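Local structure of cysteine desulfurase (Fervidobacterium islandicum, 6A6E) at residues A[19-24]-A[300-305]; A[114-119]-A[259-264]; A[138-143]-A[147-152]. The protein catalyses the pyridoxal-phosphate-dependent removal of sulfur from cysteine, probably as the SufS enzyme that supplies sulfur for iron-sulfur cluster assembly. One frame throughout, in Å; residues are numbered along the deposited sequence.

Contact 1 of 3, residues A[19-24]-A[300-305]; sequences LNDFPA and IDYLES
D21, at the C-terminal end of the helix 12-20 region, and Y302, on helix 290-306, mark the nearest approach of the two backbones, whose CA atoms stay 10.4 Å apart, so side chains alone bridge the distance. Most of that span is the length of Y302. Its CG stands anti to the backbone N (chi1 175°), which carries the ring out toward D21, coming from the opposite direction. The phenol gives its proton to the carboxylate in a short hydrogen bond, Y302 OH to D21 OD2, of 2.6 Å. OD2 lies at the edge of the tyrosine ring, in its plane, and so also approaches Y302 CE1 at 3.2 Å. The carboxylate is turned steeply against the ring, the two planes standing 76° apart, and OD2 is met on its anti side, 28° out of the carboxylate plane. The same oxygen also accepts a hydrogen bond from a bound di(hydroxyethyl)ether, probably from the crystallisation liquor. F22 adds an apolar flank to the polar bridge: its CE1 lies 3.6 Å from Y302 OH, and its CZ comes within 4.3 Å of Y302 CE2. The turn carrying both residues is closed by the backbone bond from F22 N to L19 O. The contact thus ties the N-terminal helix 12-20 to helix 290-306 beside helix 47-59, where Y302 touches V49 and D21 is backbone-bonded to K47, while I300 packs on helix 70-90 and P23 reaches Y59 of the second subunit.

Contact 2 of 3, residues A[114-119]-A[259-264]; sequences LAKSGI and FLYGGE
K116 and Y261 reach for each other from opposite directions, joining the C-terminal end of helix 103-116 to the loop that follows helix 250-253 in this class V aminotransferase-family enzyme, of PLP fold type I. The helix is closed by a Schellman motif: G118, with positive phi, sends its N to A115 O, and I119 N bonds back to L114 O at 3.0 Å. K116 sits on the last turn, and its side chain runs out toward the loop with CG anti to its own carbonyl carbon. The chain is extended except for a bend at chi3 (-73°), which swings the terminal amine toward acceptors of the loop. One is the phenol: K116 NZ donates to Y261 OH over 2.9 Å. The amine approaches the tyrosine ring obliquely, with Y261 CE2 3.5 Å from K116 NZ, and K116 CE follows alongside at 3.6 Å from Y261 OH. The hydroxyl itself is held more strongly by the carboxylate of E257, so it sits between the amine and that acid, and the positive charge probably strengthens the phenol's bond to E257. Another acceptor is the carbonyl of F259, and a third bond goes to P258 O; an ammonium group has three hydrogens, which matches these three acceptors. F259 contributes its carbonyl here, while its ring meets F259 of the second subunit, and Y261 O bonds to N108 of that subunit. The F259 carbonyl takes the amine well off its axis, K116 NZ lying 3.0 Å from F259 O at a C=O...N angle of 121° and tilted 26° from the carbonyl plane.

Contact 3 of 3, residues A[138-143]-A[147-152]; sequences VPWVRL and YGFKVA
Y147 lies beside L143, one helical turn on, and the two side chains point the same way, joined at their base by the backbone bond Y147 N to L143 O of 2.9 Å. Followed outward, Y147 CB rests against the same oxygen, L143 O, at 3.8 Å, and CD2 touches both that oxygen and L143 CB. Further along the ring, Y147 CE2 meets L143 CD2 at 4.1 Å. At the tip the hydroxyl leaves the pair and bonds to N112 OD1 on helix 103-116. These residues belong to a beta-alpha-beta unit, in which helix 138-147 connects strand 125-129 to its parallel neighbour, strand 150-154; G148, with positive phi, starts the turn into that outer strand. F149 then packs against the helix, its CG lodged between the backbone N and the carbonyl carbon (chi1 51°). The F149 and W140 side chains cross at about a right angle, with F149 CE1 at the indole edge and 3.4 Å from W140 O. F149 CZ reaches on to the backbone of L143, 3.8 Å from L143 C. With an alanine in place of F149, the ring set against W140 O and L143 C is gone, which would probably open a gap there and leave the indole edge without this neighbour. Two residues on, V151 CG2 approaches W140 CB at 4.2 Å.

Contacts 2 and 3 are neighbours, their centres 18 Å apart, and they touch where A115 CB packs on Y147 CG at 3.7 Å, helix 103-116 lying against helix 138-147 beside the seven-stranded sheet. Contact 1 lies apart, its centre about 37 Å from that of contact 2 and 40 Å from that of contact 3, across the centre of the chain from contact 3. Along the sequence the closures are concentric: 138-152 falls between 114-119 and 259-264, and both lie between 19-24 and 300-305. Contact 1 therefore brackets all seven strands of the larger sheet, but only 28-29 and 32-36 of the six-stranded one. All three touch the second subunit, so each also borders the dimer interface.

Contact 1 of 3, residues A[19-24]-A[300-305]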
loop_
_atom_site.group_PDB
_atom_site.type_symbol
_atom_site.label_atom_id
_atom_site.label_comp_id
_atom_site.label_asym_id
_atom_site.label_seq_id
_atom_site.Cartn_x
_atom_site.Cartn_y
_atom_site.Cartn_z
ATOM N N LEU A 19 -21.041 -1.240 -20.024
ATOM C CA LEU A 19 -21.795 -0.742 -18.910
ATOM C C LEU A 19 -22.253 -1.863 -17.990
ATOM O O LEU A 19 -22.289 -1.700 -16.740
ATOM C CB LEU A 19 -22.999 0.095 -19.382
ATOM C CG LEU A 19 -22.873 1.590 -19.721
ATOM C CD1 LEU A 19 -21.513 2.012 -20.206
ATOM C CD2 LEU A 19 -23.942 1.965 -20.760
ATOM N N ASN A 20 -22.593 -3.018 -18.548
ATOM C CA ASN A 20 -23.037 -4.090 -17.659
ATOM C C ASN A 20 -21.901 -4.655 -16.771
ATOM O O ASN A 20 -22.161 -5.353 -15.832
ATOM C CB ASN A 20 -23.748 -5.218 -18.445
ATOM C CG ASN A 20 -25.222 -4.871 -18.778
ATOM O OD1 ASN A 20 -25.847 -3.966 -18.157
ATOM N ND2 ASN A 20 -25.788 -5.589 -19.785
ATOM N N ASP A 21 -20.649 -4.361 -17.100
ATOM C CA ASP A 21 -19.490 -4.790 -16.291
ATOM C C ASP A 21 -19.405 -4.019 -14.953
ATOM O O ASP A 21 -18.678 -4.466 -14.073
ATOM C CB ASP A 21 -18.192 -4.559 -17.067
ATOM C CG ASP A 21 -17.997 -5.539 -18.203
ATOM O OD1 ASP A 21 -18.395 -6.676 -17.999
ATOM O OD2 ASP A 21 -17.388 -5.180 -19.237
ATOM N N PHE A 22 -20.126 -2.887 -14.802
ATOM C CA PHE A 22 -20.021 -2.013 -13.607
ATOM C C PHE A 22 -21.269 -1.976 -12.760
ATOM O O PHE A 22 -22.133 -1.145 -12.981
ATOM C CB PHE A 22 -19.621 -0.629 -14.039
ATOM C CG PHE A 22 -18.320 -0.621 -14.723
ATOM C CD1 PHE A 22 -18.256 -0.866 -16.093
ATOM C CD2 PHE A 22 -17.117 -0.516 -14.003
ATOM C CE1 PHE A 22 -17.049 -0.944 -16.762
ATOM C CE2 PHE A 22 -15.887 -0.554 -14.691
ATOM C CZ PHE A 22 -15.848 -0.802 -16.071
ATOM N N PRO A 23 -21.356 -2.868 -11.790
ATOM C CA PRO A 23 -22.583 -2.989 -11.069
ATOM C C PRO A 23 -23.018 -1.723 -10.358
ATOM O O PRO A 23 -24.213 -1.568 -10.157
ATOM C CB PRO A 23 -22.306 -4.089 -10.059
ATOM C CG PRO A 23 -21.181 -4.877 -10.654
ATOM C CD PRO A 23 -20.353 -3.850 -11.344
ATOM N N ALA A 24 -22.103 -0.832 -9.969
ATOM C CA ALA A 24 -22.531 0.367 -9.278
ATOM C C ALA A 24 -23.526 1.180 -10.124
ATOM O O ALA A 24 -24.300 1.923 -9.583
ATOM C CB ALA A 24 -21.348 1.249 -8.906
ATOM N N ILE A 300 -5.654 -4.136 -16.664
ATOM C CA ILE A 300 -5.007 -3.888 -17.928
ATOM C C ILE A 300 -5.452 -4.945 -18.969
ATOM O O ILE A 300 -5.691 -4.555 -20.119
ATOM C CB ILE A 300 -3.485 -3.824 -17.768
ATOM C CG1 ILE A 300 -3.087 -2.555 -16.999
ATOM C CG2 ILE A 300 -2.767 -3.735 -19.104
ATOM C CD1 ILE A 300 -1.641 -2.608 -16.584
ATOM N N ASP A 301 -5.549 -6.249 -18.615
ATOM C CA ASP A 301 -6.073 -7.197 -19.583
ATOM C C ASP A 301 -7.483 -6.798 -20.065
ATOM O O ASP A 301 -7.795 -6.937 -21.248
ATOM C CB ASP A 301 -6.176 -8.644 -19.063
ATOM C CG ASP A 301 -4.813 -9.275 -18.709
ATOM O OD1 ASP A 301 -3.758 -8.830 -19.242
ATOM O OD2 ASP A 301 -4.833 -10.224 -17.906
ATOM N N TYR A 302 -8.337 -6.367 -19.156
ATOM C CA TYR A 302 -9.686 -5.922 -19.505
ATOM C C TYR A 302 -9.681 -4.731 -20.480
ATOM O O TYR A 302 -10.366 -4.731 -21.539
ATOM C CB TYR A 302 -10.446 -5.588 -18.249
ATOM C CG TYR A 302 -11.816 -5.012 -18.462
ATOM C CD1 TYR A 302 -12.897 -5.828 -18.741
ATOM C CD2 TYR A 302 -12.035 -3.648 -18.372
ATOM C CE1 TYR A 302 -14.176 -5.288 -18.921
ATOM C CE2 TYR A 302 -13.282 -3.092 -18.603
ATOM C CZ TYR A 302 -14.358 -3.913 -18.867
ATOM O OH TYR A 302 -15.614 -3.346 -19.065
ATOM N N LEU A 303 -8.887 -3.727 -20.185
ATOM C CA LEU A 303 -8.818 -2.593 -21.048
ATOM C C LEU A 303 -8.306 -2.994 -22.441
ATOM O O LEU A 303 -8.754 -2.448 -23.433
ATOM C CB LEU A 303 -7.943 -1.507 -20.454
ATOM C CG LEU A 303 -8.495 -0.826 -19.180
ATOM C CD1 LEU A 303 -7.410 0.035 -18.566
ATOM C CD2 LEU A 303 -9.662 0.031 -19.565
ATOM N N GLU A 304 -7.323 -3.890 -22.521
ATOM C CA GLU A 304 -6.754 -4.252 -23.807
ATOM C C GLU A 304 -7.741 -5.143 -24.562
ATOM O O GLU A 304 -7.709 -5.116 -25.753
ATOM C CB GLU A 304 -5.392 -4.936 -23.714
ATOM C CG GLU A 304 -4.395 -4.326 -22.760
ATOM C CD GLU A 304 -3.239 -3.582 -23.362
ATOM O OE1 GLU A 304 -3.495 -2.673 -24.170
ATOM O OE2 GLU A 304 -2.069 -3.838 -22.919
ATOM N N SER A 305 -8.603 -5.904 -23.885
ATOM C CA SER A 305 -9.651 -6.672 -24.557
ATOM C C SER A 305 -10.719 -5.777 -25.216
ATOM O O SER A 305 -11.145 -6.072 -26.305
ATOM C CB SER A 305 -10.344 -7.680 -23.642
ATOM O OG SER A 305 -11.442 -7.112 -22.939
#

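Contact 2 of 3, residues A[114-119]-A[259-264]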
loop_
_atom_site.group_PDB
_atom_site.type_symbol
_atom_site.label_atom_id
_atom_site.label_comp_id
_atom_site.label_asym_id
_atom_site.label_seq_id
_atom_site.Cartn_x
_atom_site.Cartn_y
_atom_site.Cartn_z
ATOM N N LEU A 114 16.262 10.644 -4.580
ATOM C CA LEU A 114 17.194 11.576 -5.284
ATOM C C LEU A 114 18.142 12.302 -4.299
ATOM O O LEU A 114 19.333 12.455 -4.595
ATOM C CB LEU A 114 16.476 12.508 -6.212
ATOM C CG LEU A 114 15.799 11.781 -7.386
ATOM C CD1 LEU A 114 14.729 12.664 -7.956
ATOM C CD2 LEU A 114 16.676 11.253 -8.498
ATOM N N ALA A 115 17.649 12.705 -3.144
ATOM C CA ALA A 115 18.476 13.409 -2.168
ATOM C C ALA A 115 19.506 12.479 -1.491
ATOM O O ALA A 115 20.669 12.834 -1.294
ATOM C CB ALA A 115 17.606 14.052 -1.108
ATOM N N LYS A 116 19.098 11.257 -1.183
ATOM C CA LYS A 116 20.000 10.324 -0.537
ATOM C C LYS A 116 21.041 9.794 -1.460
ATOM O O LYS A 116 22.047 9.318 -1.007
ATOM C CB LYS A 116 19.236 9.107 0.067
ATOM C CG LYS A 116 18.368 9.408 1.304
ATOM C CD LYS A 116 17.958 8.094 2.051
ATOM C CE LYS A 116 16.887 7.229 1.316
ATOM N NZ LYS A 116 16.208 6.048 2.064
ATOM N N SER A 117 20.745 9.761 -2.745
ATOM C CA SER A 117 21.674 9.286 -3.707
ATOM C C SER A 117 22.717 10.373 -4.082
ATOM O O SER A 117 23.549 10.126 -4.936
ATOM C CB SER A 117 20.958 8.879 -4.989
ATOM O OG SER A 117 19.895 7.940 -4.772
ATOM N N GLY A 118 22.547 11.581 -3.579
ATOM C CA GLY A 118 23.397 12.673 -3.940
ATOM C C GLY A 118 23.158 13.341 -5.278
ATOM O O GLY A 118 24.003 14.103 -5.706
ATOM N N ILE A 119 22.003 13.117 -5.905
ATOM C CA ILE A 119 21.692 13.686 -7.180
ATOM C C ILE A 119 21.010 15.043 -6.970
ATOM O O ILE A 119 21.315 16.027 -7.673
ATOM C CB ILE A 119 20.770 12.755 -7.935
ATOM C CG1 ILE A 119 21.513 11.482 -8.278
ATOM C CG2 ILE A 119 20.162 13.460 -9.160
ATOM C CD1 ILE A 119 20.679 10.396 -8.905
ATOM N N PHE A 259 14.357 3.781 -1.402
ATOM C CA PHE A 259 13.572 4.615 -0.494
ATOM C C PHE A 259 13.322 3.890 0.885
ATOM O O PHE A 259 13.715 4.360 1.934
ATOM C CB PHE A 259 12.224 4.994 -1.202
ATOM C CG PHE A 259 11.350 5.849 -0.413
ATOM C CD1 PHE A 259 11.878 6.748 0.487
ATOM C CD2 PHE A 259 9.970 5.695 -0.483
ATOM C CE1 PHE A 259 11.070 7.557 1.253
ATOM C CE2 PHE A 259 9.147 6.532 0.262
ATOM C CZ PHE A 259 9.699 7.449 1.107
ATOM N N LEU A 260 12.629 2.774 0.832
ATOM C CA LEU A 260 12.327 1.929 1.939
ATOM C C LEU A 260 13.250 0.706 1.995
ATOM O O LEU A 260 13.688 0.174 0.940
ATOM C CB LEU A 260 10.895 1.412 1.828
ATOM C CG LEU A 260 9.770 2.431 1.613
ATOM C CD1 LEU A 260 8.376 1.783 1.581
ATOM C CD2 LEU A 260 9.880 3.494 2.655
ATOM N N TYR A 261 13.444 0.207 3.233
ATOM C CA TYR A 261 14.269 -0.954 3.497
ATOM C C TYR A 261 13.562 -2.023 4.257
ATOM O O TYR A 261 12.660 -1.735 5.011
ATOM C CB TYR A 261 15.437 -0.496 4.361
ATOM C CG TYR A 261 16.185 0.702 3.836
ATOM C CD1 TYR A 261 17.156 0.562 2.868
ATOM C CD2 TYR A 261 15.950 1.981 4.372
ATOM C CE1 TYR A 261 17.863 1.682 2.403
ATOM C CE2 TYR A 261 16.643 3.093 3.915
ATOM C CZ TYR A 261 17.612 2.944 2.977
ATOM O OH TYR A 261 18.276 4.102 2.543
ATOM N N GLY A 262 13.988 -3.263 4.051
ATOM C CA GLY A 262 13.408 -4.409 4.705
ATOM C C GLY A 262 13.716 -5.660 3.914
ATOM O O GLY A 262 14.730 -5.760 3.209
ATOM N N GLY A 263 12.815 -6.615 3.994
ATOM C CA GLY A 263 12.986 -7.851 3.336
ATOM C C GLY A 263 12.796 -7.753 1.865
ATOM O O GLY A 263 12.292 -6.712 1.361
ATOM N N GLU A 264 13.335 -8.780 1.199
ATOM C CA GLU A 264 13.368 -8.969 -0.259
ATOM C C GLU A 264 14.271 -7.993 -1.038
ATOM O O GLU A 264 14.882 -8.394 -2.014
ATOM C CB GLU A 264 11.956 -8.938 -0.854
ATOM C CG GLU A 264 11.881 -8.980 -2.377
ATOM C CD GLU A 264 12.436 -10.244 -3.034
ATOM O OE1 GLU A 264 12.681 -11.264 -2.360
ATOM O OE2 GLU A 264 12.585 -10.239 -4.272
#

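Contact 3 of 3, residues A[138-143]-A[147-152]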
loop_
_atom_site.group_PDB
_atom_site.type_symbol
_atom_site.label_atom_id
_atom_site.label_comp_id
_atom_site.label_asym_id
_atom_site.label_seq_id
_atom_site.Cartn_x
_atom_site.Cartn_y
_atom_site.Cartn_z
ATOM N N VAL A 138 3.675 19.213 -2.320
ATOM C CA VAL A 138 4.033 19.220 -0.914
ATOM C C VAL A 138 5.301 18.456 -0.604
ATOM O O VAL A 138 6.075 18.949 0.206
ATOM C CB VAL A 138 2.902 18.699 -0.019
ATOM C CG1 VAL A 138 3.274 18.835 1.455
ATOM C CG2 VAL A 138 1.648 19.480 -0.347
ATOM N N PRO A 139 5.569 17.299 -1.240
ATOM C CA PRO A 139 6.842 16.705 -0.848
ATOM C C PRO A 139 8.060 17.606 -1.159
ATOM O O PRO A 139 8.971 17.716 -0.354
ATOM C CB PRO A 139 6.916 15.403 -1.667
ATOM C CG PRO A 139 5.540 15.101 -2.121
ATOM C CD PRO A 139 4.815 16.435 -2.171
ATOM N N TRP A 140 8.065 18.211 -2.338
ATOM C CA TRP A 140 9.139 19.101 -2.757
ATOM C C TRP A 140 9.255 20.313 -1.814
ATOM O O TRP A 140 10.305 20.574 -1.301
ATOM C CB TRP A 140 8.913 19.567 -4.207
ATOM C CG TRP A 140 8.775 18.444 -5.210
ATOM C CD1 TRP A 140 7.640 18.097 -5.886
ATOM C CD2 TRP A 140 9.795 17.569 -5.686
ATOM N NE1 TRP A 140 7.873 17.008 -6.683
ATOM C CE2 TRP A 140 9.205 16.711 -6.622
ATOM C CE3 TRP A 140 11.150 17.425 -5.418
ATOM C CZ2 TRP A 140 9.925 15.701 -7.258
ATOM C CZ3 TRP A 140 11.855 16.475 -6.084
ATOM C CH2 TRP A 140 11.242 15.630 -6.986
ATOM N N VAL A 141 8.147 20.978 -1.527
ATOM C CA VAL A 141 8.180 22.197 -0.725
ATOM C C VAL A 141 8.574 21.864 0.704
ATOM O O VAL A 141 9.488 22.482 1.263
ATOM C CB VAL A 141 6.833 22.883 -0.741
ATOM C CG1 VAL A 141 6.750 23.977 0.296
ATOM C CG2 VAL A 141 6.508 23.359 -2.160
ATOM N N ARG A 142 7.981 20.833 1.303
ATOM C CA ARG A 142 8.379 20.466 2.654
ATOM C C ARG A 142 9.796 19.881 2.750
ATOM O O ARG A 142 10.582 20.254 3.640
ATOM C CB ARG A 142 7.416 19.474 3.302
ATOM C CG ARG A 142 7.771 19.164 4.782
ATOM C CD ARG A 142 7.736 20.440 5.634
ATOM N NE ARG A 142 7.856 20.170 7.044
ATOM C CZ ARG A 142 7.617 21.073 8.006
ATOM N NH1 ARG A 142 7.329 22.343 7.727
ATOM N NH2 ARG A 142 7.645 20.696 9.267
ATOM N N LEU A 143 10.142 18.944 1.880
ATOM C CA LEU A 143 11.459 18.391 1.986
ATOM C C LEU A 143 12.615 19.359 1.612
ATOM O O LEU A 143 13.763 19.133 2.082
ATOM C CB LEU A 143 11.618 17.040 1.322
ATOM C CG LEU A 143 10.844 15.866 1.958
ATOM C CD1 LEU A 143 10.851 14.718 0.978
ATOM C CD2 LEU A 143 11.412 15.444 3.281
ATOM N N TYR A 147 16.454 19.107 3.127
ATOM C CA TYR A 147 17.582 18.778 2.312
ATOM C C TYR A 147 18.247 20.022 1.668
ATOM O O TYR A 147 19.305 19.880 1.096
ATOM C CB TYR A 147 17.223 17.749 1.248
ATOM C CG TYR A 147 16.792 16.335 1.717
ATOM C CD1 TYR A 147 17.663 15.446 2.379
ATOM C CD2 TYR A 147 15.519 15.881 1.429
ATOM C CE1 TYR A 147 17.227 14.166 2.756
ATOM C CE2 TYR A 147 15.097 14.631 1.778
ATOM C CZ TYR A 147 15.920 13.764 2.454
ATOM O OH TYR A 147 15.355 12.503 2.753
ATOM N N GLY A 148 17.606 21.182 1.730
ATOM C CA GLY A 148 18.153 22.449 1.230
ATOM C C GLY A 148 17.986 22.838 -0.240
ATOM O O GLY A 148 18.492 23.907 -0.651
ATOM N N PHE A 149 17.307 22.018 -1.062
ATOM C CA PHE A 149 17.176 22.370 -2.487
ATOM C C PHE A 149 16.148 23.476 -2.551
ATOM O O PHE A 149 15.495 23.731 -1.564
ATOM C CB PHE A 149 16.800 21.178 -3.381
ATOM C CG PHE A 149 15.592 20.399 -2.902
ATOM C CD1 PHE A 149 14.336 20.758 -3.306
ATOM C CD2 PHE A 149 15.732 19.321 -2.046
ATOM C CE1 PHE A 149 13.218 20.052 -2.899
ATOM C CE2 PHE A 149 14.610 18.571 -1.653
ATOM C CZ PHE A 149 13.364 18.962 -2.058
ATOM N N LYS A 150 15.992 24.086 -3.720
ATOM C CA LYS A 150 15.050 25.158 -3.921
ATOM C C LYS A 150 13.981 24.647 -4.857
ATOM O O LYS A 150 14.219 23.762 -5.645
ATOM C CB LYS A 150 15.717 26.349 -4.599
ATOM C CG LYS A 150 16.920 26.897 -3.865
ATOM C CD LYS A 150 17.523 28.102 -4.618
ATOM C CE LYS A 150 19.015 28.239 -4.277
ATOM N NZ LYS A 150 19.741 29.341 -4.986
ATOM N N VAL A 151 12.810 25.219 -4.752
ATOM C CA VAL A 151 11.716 24.866 -5.635
ATOM C C VAL A 151 11.327 26.098 -6.464
ATOM O O VAL A 151 11.141 27.194 -5.907
ATOM C CB VAL A 151 10.520 24.426 -4.787
ATOM C CG1 VAL A 151 9.354 24.087 -5.671
ATOM C CG2 VAL A 151 10.925 23.208 -3.900
ATOM N N ALA A 152 11.137 25.897 -7.758
ATOM C CA ALA A 152 10.724 26.975 -8.697
ATOM C C ALA A 152 9.560 26.473 -9.487
ATOM O O ALA A 152 9.355 25.249 -9.579
ATOM C CB ALA A 152 11.870 27.301 -9.628
#